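Local structure of manganese-binding protein (Chlamydia trachomatis, 6NSI) at residues 105-110 with 268-273; 178-183 with 188-193; 252-257 with 278-283. The protein binds ferrous iron, manganese and nickel ions, preferring ferrous iron, and delivers them to the membrane permease of an ABC importer for uptake into the cytoplasm. All blocks are in the same frame, centred on the assembly; numbering follows the deposited sequence.

In the fold
Contact 1 lies near the middle of the molecule, and its touching residues are all buried; contacts 2 and 3 each sit about 18 Å from the chain centre (centre to centre), contact 2 still buried and contact 3 only partly so. Their chemistry differs: a methionine on a phenylalanine face in contact 1, an arginine chain and a serine hydroxyl against backbone and tryptophan in contact 2, and one carboxylate-to-backbone bond in contact 3. Contacts 1 and 3 share helix 266-280, and His-272 NE2 hydrogen-bonds Pro-256 O between them. Tyr-178 runs from contact 2 into contact 1. Contacts 2 and 3 do not touch each other.

Contact 1: 105-110 with 268-273; sequences TDMRVW and STFQHN
Met-107 lays its terminal methyl on the ring of Phe-270, a Met-aromatic contact that joins the first turn of helix 107-124 to the N-terminal half of helix 266-280 in the buried centre of this metal-binding solute-binding protein. The CH-pi part is close: Met-107 CE lies 3.4 Å from the centroid of the Phe-270 ring, 14° off its normal. The sulfur stands behind its methyl as seen from the ring, with Met-107 SD 4.9 Å from the Phe-270 centroid, so SD lies above the face at a distance while CE does the touching. Met-107 leaves its backbone with CG opposite the N (chi1 -174°) and then bends at both chi2 and chi3, which curls CE back over the ring. Lower on the same chain, Met-107 CB packs on Phe-270 CZ at 3.7 Å.

The polar approach is at the ring edge. Thr-105 O lies near the ring plane, 3.6 Å from Phe-270 CE1, where an aromatic C-H can point at a carbonyl. Tyr-178 OH packs against Phe-270 CZ and hydrogen-bonds Met-107 N, while helix 129-154 supplies Met-143 to Met-107 and Ala-150 to Phe-270.

The turn lies beside the metal site: His-102, just before it, is an iron ligand together with His-36, His-168 and Asp-260, and the Thr-105 side chain is about 9 Å from the bound iron(III) ion.

Capping bonds start the helix that carries Met-107. Asp-106 is its N-cap residue, and its OD1 takes two backbone N-H groups: Arg-108 N at 2.9 Å in a weak, bent bond, and Val-109 N, which meets Asp-106 OD1 from above the carboxylate plane at 3.1 Å and a straighter 166°.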
# COMPACT_ATOMS: atom_id res chain seq x y z
N THR A 105 2.80 0.89 -1.65
CA THR A 105 2.68 2.04 -2.54
C THR A 105 4.02 2.56 -3.01
O THR A 105 4.05 3.46 -3.86
CB THR A 105 1.93 3.19 -1.87
OG1 THR A 105 2.75 3.74 -0.82
CG2 THR A 105 0.58 2.70 -1.27
N ASP A 106 5.12 2.06 -2.45
CA ASP A 106 6.46 2.42 -2.89
C ASP A 106 6.96 1.22 -3.70
O ASP A 106 7.27 0.17 -3.13
CB ASP A 106 7.34 2.75 -1.68
CG ASP A 106 8.81 3.00 -2.05
OD1 ASP A 106 9.28 2.48 -3.09
OD2 ASP A 106 9.51 3.69 -1.27
N MET A 107 7.01 1.38 -5.02
CA MET A 107 7.29 0.27 -5.92
C MET A 107 8.72 -0.26 -5.78
O MET A 107 8.98 -1.42 -6.12
CB MET A 107 7.01 0.69 -7.37
CG MET A 107 7.13 -0.44 -8.42
SD MET A 107 5.97 -1.82 -8.24
CE MET A 107 4.35 -1.04 -8.32
N ARG A 108 9.66 0.55 -5.28
CA ARG A 108 10.98 0.00 -5.00
C ARG A 108 10.96 -0.90 -3.78
O ARG A 108 11.56 -1.98 -3.77
CB ARG A 108 12.00 1.12 -4.81
CG ARG A 108 13.40 0.61 -4.50
CD ARG A 108 14.23 1.67 -3.78
NE ARG A 108 13.90 1.74 -2.35
CZ ARG A 108 14.30 0.85 -1.44
NH1 ARG A 108 15.05 -0.20 -1.81
NH2 ARG A 108 13.95 1.00 -0.17
N VAL A 109 10.25 -0.47 -2.72
CA VAL A 109 10.14 -1.30 -1.53
C VAL A 109 9.36 -2.58 -1.85
O VAL A 109 9.79 -3.68 -1.48
CB VAL A 109 9.51 -0.49 -0.38
CG1 VAL A 109 9.36 -1.33 0.90
CG2 VAL A 109 10.34 0.77 -0.08
N TRP A 110 8.24 -2.46 -2.57
CA TRP A 110 7.46 -3.66 -2.88
C TRP A 110 8.23 -4.59 -3.81
O TRP A 110 8.03 -5.81 -3.77
CB TRP A 110 6.11 -3.28 -3.48
CG TRP A 110 5.04 -4.33 -3.22
CD1 TRP A 110 4.28 -4.98 -4.16
CD2 TRP A 110 4.62 -4.84 -1.94
NE1 TRP A 110 3.41 -5.86 -3.55
CE2 TRP A 110 3.59 -5.79 -2.19
CE3 TRP A 110 4.99 -4.58 -0.62
CZ2 TRP A 110 2.95 -6.48 -1.16
CZ3 TRP A 110 4.34 -5.28 0.41
CH2 TRP A 110 3.34 -6.22 0.12
N SER A 268 -2.04 -2.85 -12.08
CA SER A 268 -2.90 -1.85 -12.70
C SER A 268 -3.40 -0.84 -11.67
O SER A 268 -3.64 0.32 -12.01
CB SER A 268 -4.08 -2.53 -13.40
OG SER A 268 -3.63 -3.52 -14.32
N THR A 269 -3.57 -1.27 -10.42
CA THR A 269 -4.03 -0.36 -9.36
C THR A 269 -2.97 0.70 -9.06
O THR A 269 -3.29 1.89 -8.95
CB THR A 269 -4.37 -1.15 -8.10
OG1 THR A 269 -5.44 -2.07 -8.38
CG2 THR A 269 -4.82 -0.19 -7.00
N PHE A 270 -1.71 0.27 -8.92
CA PHE A 270 -0.60 1.21 -8.77
C PHE A 270 -0.58 2.21 -9.93
O PHE A 270 -0.46 3.42 -9.72
CB PHE A 270 0.72 0.44 -8.68
CG PHE A 270 1.94 1.32 -8.61
CD1 PHE A 270 2.37 1.83 -7.39
CD2 PHE A 270 2.68 1.62 -9.77
CE1 PHE A 270 3.50 2.64 -7.32
CE2 PHE A 270 3.82 2.42 -9.71
CZ PHE A 270 4.23 2.93 -8.48
N GLN A 271 -0.72 1.71 -11.16
CA GLN A 271 -0.77 2.60 -12.32
C GLN A 271 -1.92 3.60 -12.20
O GLN A 271 -1.72 4.80 -12.39
CB GLN A 271 -0.89 1.79 -13.61
CG GLN A 271 0.32 0.90 -13.88
CD GLN A 271 0.17 0.07 -15.16
OE1 GLN A 271 -0.81 -0.65 -15.35
NE2 GLN A 271 1.17 0.17 -16.04
N HIS A 272 -3.12 3.11 -11.87
CA HIS A 272 -4.27 4.00 -11.73
C HIS A 272 -4.02 5.07 -10.68
O HIS A 272 -4.37 6.25 -10.88
CB HIS A 272 -5.53 3.20 -11.38
CG HIS A 272 -6.66 4.07 -10.90
ND1 HIS A 272 -7.69 4.48 -11.73
CD2 HIS A 272 -6.92 4.62 -9.69
CE1 HIS A 272 -8.52 5.24 -11.05
NE2 HIS A 272 -8.08 5.35 -9.81
N ASN A 273 -3.45 4.68 -9.53
CA ASN A 273 -3.17 5.65 -8.47
C ASN A 273 -2.21 6.73 -8.97
O ASN A 273 -2.41 7.91 -8.69
CB ASN A 273 -2.59 4.95 -7.25
CG ASN A 273 -3.65 4.28 -6.38
OD1 ASN A 273 -4.85 4.55 -6.51
ND2 ASN A 273 -3.21 3.43 -5.48

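Contact 2: 178-183 with 188-193; sequences YLSSDA and GEWRSR
Ser-180 OG is held by a hydrogen bond to Thr-175 O and at the same time wedged against two side chains of the 188-193 segment: Trp-190 CB lies 3.3 Å from Ser-180 OG, and Arg-193 CD lies 3.7 Å from it. Here a loop runs into the short helix 182-187, and a 3-10 segment, 189-193, folds back beside that loop. Ser-181 is the N-cap of the helix, its OG bonded to Glu-184 N, and Gly-188, at a positive phi of 90°, turns the chain out of it.

Trp-190 meets Ser-180 chiefly through CB. With chi1 at 69°, CG is tucked into the cleft flanked by its own N and C, and the indole leads away from Ser-180 toward Ser-172 and Arg-176 of helix 172-178, and Leu-93; the Arg-191 side chain lies along one face of it. Nearer solvent, a water donates to Glu-189 OE1 and, weakly, to Ala-183 O.

No hydrogen bond joins the two segments directly; the contact is made by aliphatic carbons against polar oxygens. The guanidinium of Arg-193 is satisfied elsewhere: NE bonds Arg-162 O, NH1 forms a salt bridge with Glu-184, and the group makes a cation-pi contact with Tyr-163. These partners fix the rotation of the buried arginine end, and the charge is probably balanced in part by Glu-184. Arg-193 bends at chi2 and chi3, which leaves its NE at 3.5 Å from Leu-179 O, close but not bonded to it, and brings Arg-193 CD nearer still, to 3.2 Å from the same Leu-179 O.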
# COMPACT_ATOMS: atom_id res chain seq x y z
N TYR A 178 8.08 9.62 -4.00
CA TYR A 178 7.75 10.18 -5.31
C TYR A 178 7.42 11.65 -5.30
O TYR A 178 7.43 12.28 -6.36
CB TYR A 178 6.54 9.46 -5.92
CG TYR A 178 6.75 8.00 -6.16
CD1 TYR A 178 7.74 7.56 -7.05
CD2 TYR A 178 5.98 7.05 -5.49
CE1 TYR A 178 7.94 6.20 -7.27
CE2 TYR A 178 6.17 5.71 -5.70
CZ TYR A 178 7.15 5.28 -6.60
OH TYR A 178 7.32 3.92 -6.79
N LEU A 179 7.05 12.21 -4.15
CA LEU A 179 6.58 13.59 -4.09
C LEU A 179 7.58 14.51 -3.42
O LEU A 179 7.35 15.73 -3.37
CB LEU A 179 5.22 13.65 -3.35
CG LEU A 179 4.03 12.99 -4.07
CD1 LEU A 179 2.73 13.19 -3.28
CD2 LEU A 179 3.87 13.48 -5.50
N SER A 180 8.68 13.97 -2.92
CA SER A 180 9.60 14.71 -2.06
C SER A 180 11.00 14.69 -2.63
O SER A 180 11.39 13.75 -3.33
CB SER A 180 9.61 14.13 -0.65
OG SER A 180 8.26 13.88 -0.24
N SER A 181 11.77 15.71 -2.28
CA SER A 181 13.16 15.86 -2.69
C SER A 181 14.09 15.10 -1.76
O SER A 181 13.73 14.74 -0.63
CB SER A 181 13.55 17.33 -2.69
OG SER A 181 13.71 17.77 -1.34
N ASP A 182 15.32 14.88 -2.24
CA ASP A 182 16.36 14.30 -1.40
C ASP A 182 16.53 15.09 -0.11
O ASP A 182 16.68 14.51 0.97
CB ASP A 182 17.68 14.23 -2.18
CG ASP A 182 17.73 13.07 -3.16
OD1 ASP A 182 16.67 12.44 -3.37
OD2 ASP A 182 18.81 12.77 -3.71
N ALA A 183 16.49 16.42 -0.21
CA ALA A 183 16.65 17.26 0.98
C ALA A 183 15.49 17.06 1.95
O ALA A 183 15.69 17.01 3.17
CB ALA A 183 16.76 18.72 0.58
N GLY A 188 13.37 15.05 6.78
CA GLY A 188 12.07 14.68 7.28
C GLY A 188 10.97 15.68 6.97
O GLY A 188 9.80 15.43 7.31
N GLU A 189 11.29 16.79 6.30
CA GLU A 189 10.24 17.73 5.92
C GLU A 189 9.40 17.22 4.76
O GLU A 189 8.48 17.93 4.34
CB GLU A 189 10.85 19.10 5.60
CG GLU A 189 11.01 19.95 6.86
CD GLU A 189 12.03 21.06 6.71
OE1 GLU A 189 12.44 21.37 5.57
OE2 GLU A 189 12.44 21.61 7.77
N TRP A 190 9.69 16.03 4.23
CA TRP A 190 8.79 15.38 3.29
C TRP A 190 7.40 15.21 3.89
O TRP A 190 6.41 15.24 3.16
CB TRP A 190 9.37 14.02 2.88
CG TRP A 190 9.36 12.98 3.98
CD1 TRP A 190 10.40 12.66 4.80
CD2 TRP A 190 8.26 12.13 4.37
NE1 TRP A 190 10.02 11.66 5.67
CE2 TRP A 190 8.72 11.32 5.43
CE3 TRP A 190 6.94 11.98 3.92
CZ2 TRP A 190 7.90 10.37 6.05
CZ3 TRP A 190 6.12 11.03 4.55
CH2 TRP A 190 6.61 10.25 5.60
N ARG A 191 7.32 15.03 5.21
CA ARG A 191 6.03 14.82 5.88
C ARG A 191 5.08 15.99 5.69
O ARG A 191 3.86 15.80 5.77
CB ARG A 191 6.27 14.56 7.37
CG ARG A 191 6.80 13.17 7.68
CD ARG A 191 6.38 12.77 9.08
NE ARG A 191 6.26 11.33 9.26
CZ ARG A 191 7.25 10.55 9.70
NH1 ARG A 191 8.44 11.08 9.98
NH2 ARG A 191 7.06 9.24 9.85
N SER A 192 5.59 17.19 5.41
CA SER A 192 4.69 18.29 5.07
C SER A 192 3.86 18.01 3.82
O SER A 192 2.83 18.67 3.60
CB SER A 192 5.50 19.58 4.88
OG SER A 192 6.06 19.60 3.58
N ARG A 193 4.26 17.04 3.00
CA ARG A 193 3.64 16.83 1.69
C ARG A 193 2.43 15.89 1.69
O ARG A 193 1.83 15.69 0.62
CB ARG A 193 4.70 16.31 0.71
CG ARG A 193 5.99 17.14 0.77
CD ARG A 193 6.68 17.18 -0.57
NE ARG A 193 6.01 18.23 -1.31
CZ ARG A 193 6.56 19.39 -1.62
NH1 ARG A 193 7.81 19.63 -1.32
NH2 ARG A 193 5.82 20.29 -2.25
O HOH W 1 13.99 19.87 4.12

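Contact 3: 252-257 with 278-283; sequences LAKSPL and TEELGG
The carboxylate of Glu-280, the flat group of this contact, receives Lys-254 N on the anti side of OE1, 31° out of its plane. The bond is short and nearly straight, 2.7 Å from Lys-254 N to Glu-280 OE1 with 176° at the hydrogen. Ala-253 packs beside the same oxygen, its CA 3.4 Å from Glu-280 OE1, and its CB meets Glu-280 CG at 4.0 Å. The Glu-280 chain reaches this position by a bend at chi2 (-83°). The other oxygen, OE2, forms a salt bridge with Arg-251, so both carboxylate oxygens are engaged and the group probably stays ionised. The opposite charge of Lys-254 takes no direct part, with NZ 7.0 Å from Glu-280 OE1.

Glu-280 belongs to the last turn of helix 266-280, closed by a Schellman motif: Gly-283 N bonds Thr-278 O and Gly-282 N bonds Glu-279 O, with Gly-282 at positive phi. The contact thus ties this helix end to the loop leaving strand 251-252, while the Ala-253 backbone hydrogen-bonds Val-226 of strand 225-226 and Thr-278 packs on Ser-153 and Leu-154 of helix 129-154.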
# COMPACT_ATOMS: atom_id res chain seq x y z
N LEU A 252 -13.25 17.22 -4.96
CA LEU A 252 -12.86 15.82 -4.83
C LEU A 252 -12.26 15.35 -6.15
O LEU A 252 -12.71 15.75 -7.22
CB LEU A 252 -14.08 14.95 -4.48
CG LEU A 252 -15.00 15.29 -3.31
CD1 LEU A 252 -16.30 14.50 -3.42
CD2 LEU A 252 -14.32 15.02 -1.96
N ALA A 253 -11.23 14.51 -6.06
CA ALA A 253 -10.66 13.94 -7.27
C ALA A 253 -11.72 13.13 -8.00
O ALA A 253 -12.66 12.61 -7.40
CB ALA A 253 -9.44 13.08 -6.94
N LYS A 254 -11.56 13.03 -9.33
CA LYS A 254 -12.57 12.34 -10.13
C LYS A 254 -12.64 10.86 -9.76
O LYS A 254 -13.71 10.36 -9.38
CB LYS A 254 -12.25 12.51 -11.62
CG LYS A 254 -12.86 13.75 -12.26
CD LYS A 254 -14.38 13.63 -12.41
CE LYS A 254 -15.08 14.93 -12.01
NZ LYS A 254 -16.37 14.66 -11.32
N SER A 255 -11.50 10.15 -9.84
CA SER A 255 -11.47 8.72 -9.53
C SER A 255 -10.94 8.48 -8.12
O SER A 255 -10.05 9.20 -7.66
CB SER A 255 -10.59 7.94 -10.51
OG SER A 255 -10.75 8.41 -11.84
N PRO A 256 -11.43 7.44 -7.45
CA PRO A 256 -10.92 7.13 -6.10
C PRO A 256 -9.55 6.50 -6.18
O PRO A 256 -9.17 5.89 -7.18
CB PRO A 256 -11.97 6.15 -5.54
CG PRO A 256 -12.54 5.48 -6.75
CD PRO A 256 -12.46 6.48 -7.89
N LEU A 257 -8.78 6.68 -5.10
CA LEU A 257 -7.52 5.97 -4.98
C LEU A 257 -7.77 4.63 -4.29
O LEU A 257 -8.77 4.45 -3.59
CB LEU A 257 -6.51 6.80 -4.18
CG LEU A 257 -6.11 8.17 -4.73
CD1 LEU A 257 -5.13 8.82 -3.74
CD2 LEU A 257 -5.43 8.01 -6.09
N THR A 278 -1.13 12.15 -10.50
CA THR A 278 -0.41 13.03 -11.42
C THR A 278 -1.35 13.99 -12.13
O THR A 278 -1.10 15.21 -12.17
CB THR A 278 0.38 12.19 -12.45
OG1 THR A 278 1.27 11.30 -11.77
CG2 THR A 278 1.22 13.09 -13.37
N GLU A 279 -2.46 13.48 -12.67
CA GLU A 279 -3.35 14.35 -13.44
C GLU A 279 -4.02 15.39 -12.56
O GLU A 279 -4.13 16.57 -12.94
CB GLU A 279 -4.42 13.51 -14.16
CG GLU A 279 -3.95 12.93 -15.49
CD GLU A 279 -4.99 12.02 -16.12
OE1 GLU A 279 -6.12 11.92 -15.57
OE2 GLU A 279 -4.68 11.40 -17.16
N GLU A 280 -4.49 14.99 -11.37
CA GLU A 280 -5.26 15.92 -10.55
C GLU A 280 -4.38 16.99 -9.93
O GLU A 280 -4.86 18.11 -9.70
CB GLU A 280 -6.03 15.16 -9.46
CG GLU A 280 -7.10 14.22 -10.02
CD GLU A 280 -8.42 14.92 -10.33
OE1 GLU A 280 -9.45 14.21 -10.45
OE2 GLU A 280 -8.43 16.17 -10.46
N LEU A 281 -3.12 16.68 -9.64
CA LEU A 281 -2.18 17.66 -9.09
C LEU A 281 -1.44 18.47 -10.17
O LEU A 281 -0.56 19.28 -9.85
CB LEU A 281 -1.17 16.97 -8.16
CG LEU A 281 -1.89 16.41 -6.91
CD1 LEU A 281 -0.89 15.82 -5.94
CD2 LEU A 281 -2.69 17.48 -6.23
N GLY A 282 -1.80 18.30 -11.44
CA GLY A 282 -1.36 19.20 -12.48
C GLY A 282 -0.20 18.72 -13.32
O GLY A 282 0.32 19.50 -14.12
N GLY A 283 0.22 17.46 -13.15
CA GLY A 283 1.29 16.89 -13.96
C GLY A 283 0.78 16.29 -15.26
O GLY A 283 -0.39 16.43 -15.64